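Hydroquinone dioxygenase small subunit (Pseudomonas sp., PDB 4ZXA) probably forms, together with a large subunit, an iron-dependent dioxygenase that cleaves the aromatic ring of hydroquinone, and has a cupin-type fold. Local coordinates at residues 71-83 with 101-114. Sequence-based numbering, arbitrary orientation.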
loop_
_atom_site.group_PDB
_atom_site.type_symbol
_atom_site.label_atom_id
_atom_site.label_comp_id
_atom_site.label_asym_id
_atom_site.label_seq_id
_atom_site.Cartn_x
_atom_site.Cartn_y
_atom_site.Cartn_z
ATOM N N GLN A 71 -36.449 31.630 20.242
ATOM C CA GLN A 71 -35.482 32.575 20.771
ATOM C C GLN A 71 -34.889 32.025 22.051
ATOM O O GLN A 71 -35.630 31.625 22.944
ATOM C CB GLN A 71 -36.168 33.894 21.055
ATOM C CG GLN A 71 -35.253 35.019 21.442
ATOM C CD GLN A 71 -36.028 36.163 22.071
ATOM O OE1 GLN A 71 -36.754 35.963 23.051
ATOM N NE2 GLN A 71 -35.894 37.364 21.505
ATOM N N SER A 72 -33.557 31.987 22.134
ATOM C CA SER A 72 -32.876 31.511 23.343
ATOM C C SER A 72 -32.882 32.566 24.451
ATOM O O SER A 72 -33.181 33.736 24.203
ATOM C CB SER A 72 -31.420 31.149 23.033
ATOM O OG SER A 72 -30.615 32.324 22.951
ATOM N N PRO A 73 -32.556 32.143 25.681
ATOM C CA PRO A 73 -32.216 33.065 26.772
ATOM C C PRO A 73 -30.940 33.821 26.429
ATOM O O PRO A 73 -30.151 33.318 25.619
ATOM C CB PRO A 73 -31.934 32.126 27.953
ATOM C CG PRO A 73 -32.664 30.875 27.639
ATOM C CD PRO A 73 -32.663 30.748 26.135
ATOM N N TRP A 74 -30.742 35.000 27.016
ATOM C CA TRP A 74 -29.438 35.652 26.942
ATOM C C TRP A 74 -28.365 34.807 27.660
ATOM O O TRP A 74 -28.533 34.405 28.824
ATOM C CB TRP A 74 -29.462 37.053 27.552
ATOM C CG TRP A 74 -30.144 38.115 26.751
ATOM C CD1 TRP A 74 -31.386 38.648 26.983
ATOM C CD2 TRP A 74 -29.614 38.814 25.610
ATOM N NE1 TRP A 74 -31.659 39.626 26.055
ATOM C CE2 TRP A 74 -30.592 39.752 25.204
ATOM C CE3 TRP A 74 -28.417 38.736 24.889
ATOM C CZ2 TRP A 74 -30.406 40.603 24.113
ATOM C CZ3 TRP A 74 -28.234 39.585 23.805
ATOM C CH2 TRP A 74 -29.224 40.505 23.428
ATOM N N PHE A 75 -27.265 34.551 26.953
ATOM C CA PHE A 75 -26.156 33.748 27.465
ATOM C C PHE A 75 -24.922 34.626 27.664
ATOM O O PHE A 75 -24.751 35.647 26.988
ATOM C CB PHE A 75 -25.792 32.647 26.471
ATOM C CG PHE A 75 -26.852 31.611 26.282
ATOM C CD1 PHE A 75 -27.280 30.835 27.346
ATOM C CD2 PHE A 75 -27.392 31.384 25.028
ATOM C CE1 PHE A 75 -28.246 29.850 27.163
ATOM C CE2 PHE A 75 -28.354 30.402 24.831
ATOM C CZ PHE A 75 -28.786 29.634 25.897
ATOM N N THR A 76 -24.049 34.223 28.574
ATOM C CA THR A 76 -22.785 34.918 28.717
ATOM C C THR A 76 -21.715 34.023 29.353
ATOM O O THR A 76 -22.026 33.026 30.017
ATOM C CB THR A 76 -22.956 36.188 29.567
ATOM O OG1 THR A 76 -21.883 37.108 29.297
ATOM C CG2 THR A 76 -22.994 35.823 31.060
ATOM N N ALA A 77 -20.455 34.391 29.156
ATOM C CA ALA A 77 -19.359 33.671 29.788
ATOM C C ALA A 77 -18.187 34.600 30.017
ATOM O O ALA A 77 -18.134 35.690 29.451
ATOM C CB ALA A 77 -18.930 32.470 28.942
ATOM N N ALA A 78 -17.245 34.152 30.842
ATOM C CA ALA A 78 -16.079 34.953 31.177
ATOM C C ALA A 78 -14.953 34.729 30.176
ATOM O O ALA A 78 -13.934 35.411 30.220
ATOM C CB ALA A 78 -15.609 34.640 32.597
ATOM N N HIS A 79 -15.138 33.771 29.274
ATOM C CA HIS A 79 -14.127 33.477 28.249
ATOM C C HIS A 79 -14.779 33.378 26.878
ATOM O O HIS A 79 -15.995 33.281 26.776
ATOM C CB HIS A 79 -13.447 32.163 28.574
ATOM C CG HIS A 79 -14.410 31.044 28.762
ATOM N ND1 HIS A 79 -15.085 30.459 27.710
ATOM C CD2 HIS A 79 -14.846 30.420 29.883
ATOM C CE1 HIS A 79 -15.878 29.512 28.175
ATOM N NE2 HIS A 79 -15.757 29.472 29.492
ATOM N N ASP A 80 -13.979 33.401 25.824
ATOM C CA ASP A 80 -14.502 33.179 24.477
ATOM C C ASP A 80 -15.248 31.848 24.315
ATOM O O ASP A 80 -14.891 30.825 24.922
ATOM C CB ASP A 80 -13.372 33.221 23.465
ATOM C CG ASP A 80 -12.799 34.606 23.293
ATOM O OD1 ASP A 80 -13.531 35.576 23.556
ATOM O OD2 ASP A 80 -11.622 34.723 22.881
ATOM N N GLU A 81 -16.284 31.877 23.478
ATOM C CA GLU A 81 -17.014 30.684 23.042
ATOM C C GLU A 81 -17.203 30.778 21.538
ATOM O O GLU A 81 -16.985 31.835 20.940
ATOM C CB GLU A 81 -18.383 30.594 23.721
ATOM C CG GLU A 81 -18.332 30.253 25.194
ATOM C CD GLU A 81 -19.643 30.551 25.901
ATOM O OE1 GLU A 81 -20.104 31.711 25.829
ATOM O OE2 GLU A 81 -20.214 29.633 26.533
ATOM N N PHE A 82 -17.613 29.686 20.913
ATOM C CA PHE A 82 -17.822 29.723 19.478
ATOM C C PHE A 82 -19.069 28.951 19.095
ATOM O O PHE A 82 -19.446 28.002 19.776
ATOM C CB PHE A 82 -16.610 29.141 18.766
ATOM C CG PHE A 82 -15.338 29.861 19.060
ATOM C CD1 PHE A 82 -14.945 30.939 18.282
ATOM C CD2 PHE A 82 -14.535 29.473 20.125
ATOM C CE1 PHE A 82 -13.759 31.619 18.547
ATOM C CE2 PHE A 82 -13.357 30.147 20.409
ATOM C CZ PHE A 82 -12.960 31.222 19.616
ATOM N N ALA A 83 -19.712 29.356 18.007
ATOM C CA ALA A 83 -20.907 28.659 17.539
ATOM C C ALA A 83 -20.786 28.368 16.057
ATOM O O ALA A 83 -20.405 29.256 15.273
ATOM C CB ALA A 83 -22.155 29.486 17.814
ATOM N N SER A 101 -18.845 39.146 33.274
ATOM C CA SER A 101 -18.253 38.143 34.168
ATOM C C SER A 101 -16.741 38.193 33.959
ATOM O O SER A 101 -16.264 38.105 32.822
ATOM C CB SER A 101 -18.760 36.734 33.851
ATOM O OG SER A 101 -20.079 36.747 33.332
ATOM N N LYS A 102 -15.992 38.358 35.046
ATOM C CA LYS A 102 -14.532 38.452 34.981
ATOM C C LYS A 102 -13.854 37.125 35.290
ATOM O O LYS A 102 -12.744 36.876 34.839
ATOM C CB LYS A 102 -14.020 39.515 35.958
ATOM C CG LYS A 102 -14.129 40.925 35.450
ATOM C CD LYS A 102 -13.468 41.033 34.092
ATOM C CE LYS A 102 -13.475 42.469 33.592
ATOM N NZ LYS A 102 -12.831 42.575 32.255
ATOM N N HIS A 103 -14.522 36.286 36.074
ATOM C CA HIS A 103 -13.953 35.022 36.536
ATOM C C HIS A 103 -14.916 33.876 36.261
ATOM O O HIS A 103 -16.126 34.089 36.134
ATOM C CB HIS A 103 -13.650 35.090 38.044
ATOM C CG HIS A 103 -12.989 36.371 38.471
ATOM N ND1 HIS A 103 -11.745 36.756 38.023
ATOM C CD2 HIS A 103 -13.412 37.359 39.294
ATOM C CE1 HIS A 103 -11.425 37.924 38.552
ATOM N NE2 HIS A 103 -12.420 38.312 39.328
ATOM N N GLY A 104 -14.388 32.659 36.162
ATOM C CA GLY A 104 -15.232 31.480 36.036
ATOM C C GLY A 104 -15.294 30.913 34.634
ATOM O O GLY A 104 -14.782 31.491 33.681
ATOM N N GLU A 105 -15.940 29.768 34.496
ATOM C CA GLU A 105 -15.965 29.106 33.201
ATOM C C GLU A 105 -17.320 28.497 32.905
ATOM O O GLU A 105 -18.054 28.100 33.820
ATOM C CB GLU A 105 -14.884 28.024 33.143
ATOM C CG GLU A 105 -13.477 28.555 33.356
ATOM C CD GLU A 105 -12.405 27.513 33.076
ATOM O OE1 GLU A 105 -12.629 26.328 33.406
ATOM O OE2 GLU A 105 -11.353 27.887 32.512
ATOM N N GLY A 106 -17.640 28.415 31.621
ATOM C CA GLY A 106 -18.906 27.846 31.198
ATOM C C GLY A 106 -19.892 28.943 30.850
ATOM O O GLY A 106 -19.804 30.056 31.351
ATOM N N THR A 107 -20.828 28.644 29.970
ATOM C CA THR A 107 -21.821 29.644 29.646
ATOM C C THR A 107 -22.799 29.785 30.816
ATOM O O THR A 107 -23.169 28.800 31.452
ATOM C CB THR A 107 -22.526 29.367 28.302
ATOM O OG1 THR A 107 -23.931 29.571 28.454
ATOM C CG2 THR A 107 -22.246 27.967 27.816
ATOM N N HIS A 108 -23.162 31.027 31.115
ATOM C CA HIS A 108 -24.104 31.329 32.183
ATOM C C HIS A 108 -25.283 32.143 31.640
ATOM O O HIS A 108 -25.159 32.845 30.626
ATOM C CB HIS A 108 -23.402 32.110 33.308
ATOM C CG HIS A 108 -22.362 31.313 34.039
ATOM N ND1 HIS A 108 -22.646 30.586 35.176
ATOM C CD2 HIS A 108 -21.046 31.117 33.785
ATOM C CE1 HIS A 108 -21.547 29.973 35.590
ATOM N NE2 HIS A 108 -20.567 30.273 34.760
ATOM N N LEU A 109 -26.419 32.052 32.327
ATOM C CA LEU A 109 -27.572 32.904 32.037
ATOM C C LEU A 109 -27.254 34.363 32.349
ATOM O O LEU A 109 -26.876 34.682 33.465
ATOM C CB LEU A 109 -28.764 32.449 32.859
ATOM C CG LEU A 109 -29.369 31.117 32.425
ATOM C CD1 LEU A 109 -30.485 30.752 33.386
ATOM C CD2 LEU A 109 -29.892 31.172 30.987
ATOM N N ALA A 110 -27.390 35.246 31.363
ATOM C CA ALA A 110 -27.047 36.654 31.561
ATOM C C ALA A 110 -28.176 37.463 32.214
ATOM O O ALA A 110 -27.950 38.594 32.666
ATOM C CB ALA A 110 -26.635 37.297 30.245
ATOM N N GLY A 111 -29.377 36.877 32.249
ATOM C CA GLY A 111 -30.558 37.526 32.799
ATOM C C GLY A 111 -31.589 37.972 31.764
ATOM O O GLY A 111 -31.320 38.005 30.555
ATOM N N GLU A 112 -32.778 38.327 32.245
ATOM C CA GLU A 112 -33.889 38.720 31.376
ATOM C C GLU A 112 -33.590 40.016 30.642
ATOM O O GLU A 112 -33.924 40.166 29.466
ATOM C CB GLU A 112 -35.185 38.892 32.183
ATOM C CG GLU A 112 -35.639 37.654 32.966
ATOM C CD GLU A 112 -36.132 36.514 32.081
ATOM O OE1 GLU A 112 -36.208 36.687 30.843
ATOM O OE2 GLU A 112 -36.444 35.439 32.637
ATOM N N LEU A 113 -32.976 40.958 31.346
ATOM C CA LEU A 113 -32.642 42.239 30.754
ATOM C C LEU A 113 -31.199 42.607 31.066
ATOM O O LEU A 113 -30.926 43.396 31.964
ATOM C CB LEU A 113 -33.596 43.319 31.261
ATOM C CG LEU A 113 -35.085 42.979 31.119
ATOM C CD1 LEU A 113 -35.924 43.861 32.039
ATOM C CD2 LEU A 113 -35.564 43.073 29.655
ATOM N N PRO A 114 -30.260 42.010 30.333
ATOM C CA PRO A 114 -28.848 42.345 30.510
ATOM C C PRO A 114 -28.626 43.832 30.337
ATOM O O PRO A 114 -29.228 44.449 29.462
ATOM C CB PRO A 114 -28.173 41.592 29.365
ATOM C CG PRO A 114 -29.061 40.428 29.111
ATOM C CD PRO A 114 -30.459 40.905 29.378
HETATM O O HOH W 1 -31.037 34.547 31.150
HETATM O O HOH W 2 -32.681 36.023 29.257
HETATM O O HOH W 3 -17.909 31.951 32.131
#
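Trp-74 O accepts two hydrogen bonds, one from Ala-110 N at 2.9 Å, almost straight although the donor rises above the carbonyl plane, and a weak one from a water that also accepts from Gly-111 N. A second water donates to Gly-111 O at 2.7 Å and accepts from Trp-74 N. The example is of a short strand, 108-109, forming one edge of the chain's five-stranded antiparallel cupin sheet: Thr-76 and His-108 form a hydrogen-bonded pair, Phe-75 and Leu-109 a non-hydrogen-bonded one with diverging side chains. Thr-76 OG1 hydrogen-bonds to Ser-136 O of the adjacent strand 136-142. Beyond the edge strand, Pro-114 lays its CG over the five-membered ring of Trp-74, 3.7 Å from the centroid, a CH-pi contact. Loop 101-107 is held by His-79, whose CG sits between the backbone N and carbonyl carbon (chi1 54°), bringing the ring edge to Gly-106: NE2 accepts from Gly-106 N at 3.0 Å, and ND1 donates to Asp-80 O at 2.8 Å, fixing the ring's rotation. A phenylalanine in its place would probably leave both Gly-106 N and Asp-80 O without their mates and let the loop drift. Nearby, a water donates to Gly-106 O at 2.8 Å and accepts from Ala-78 N, and Glu-105 reaches Lys-239 of the large subunit in a salt bridge. The polar links are thus mostly main-chain and water bonds, and one imidazole, anchored through ND1 on its own segment, holds by NE2 the loop that meets the partner subunit.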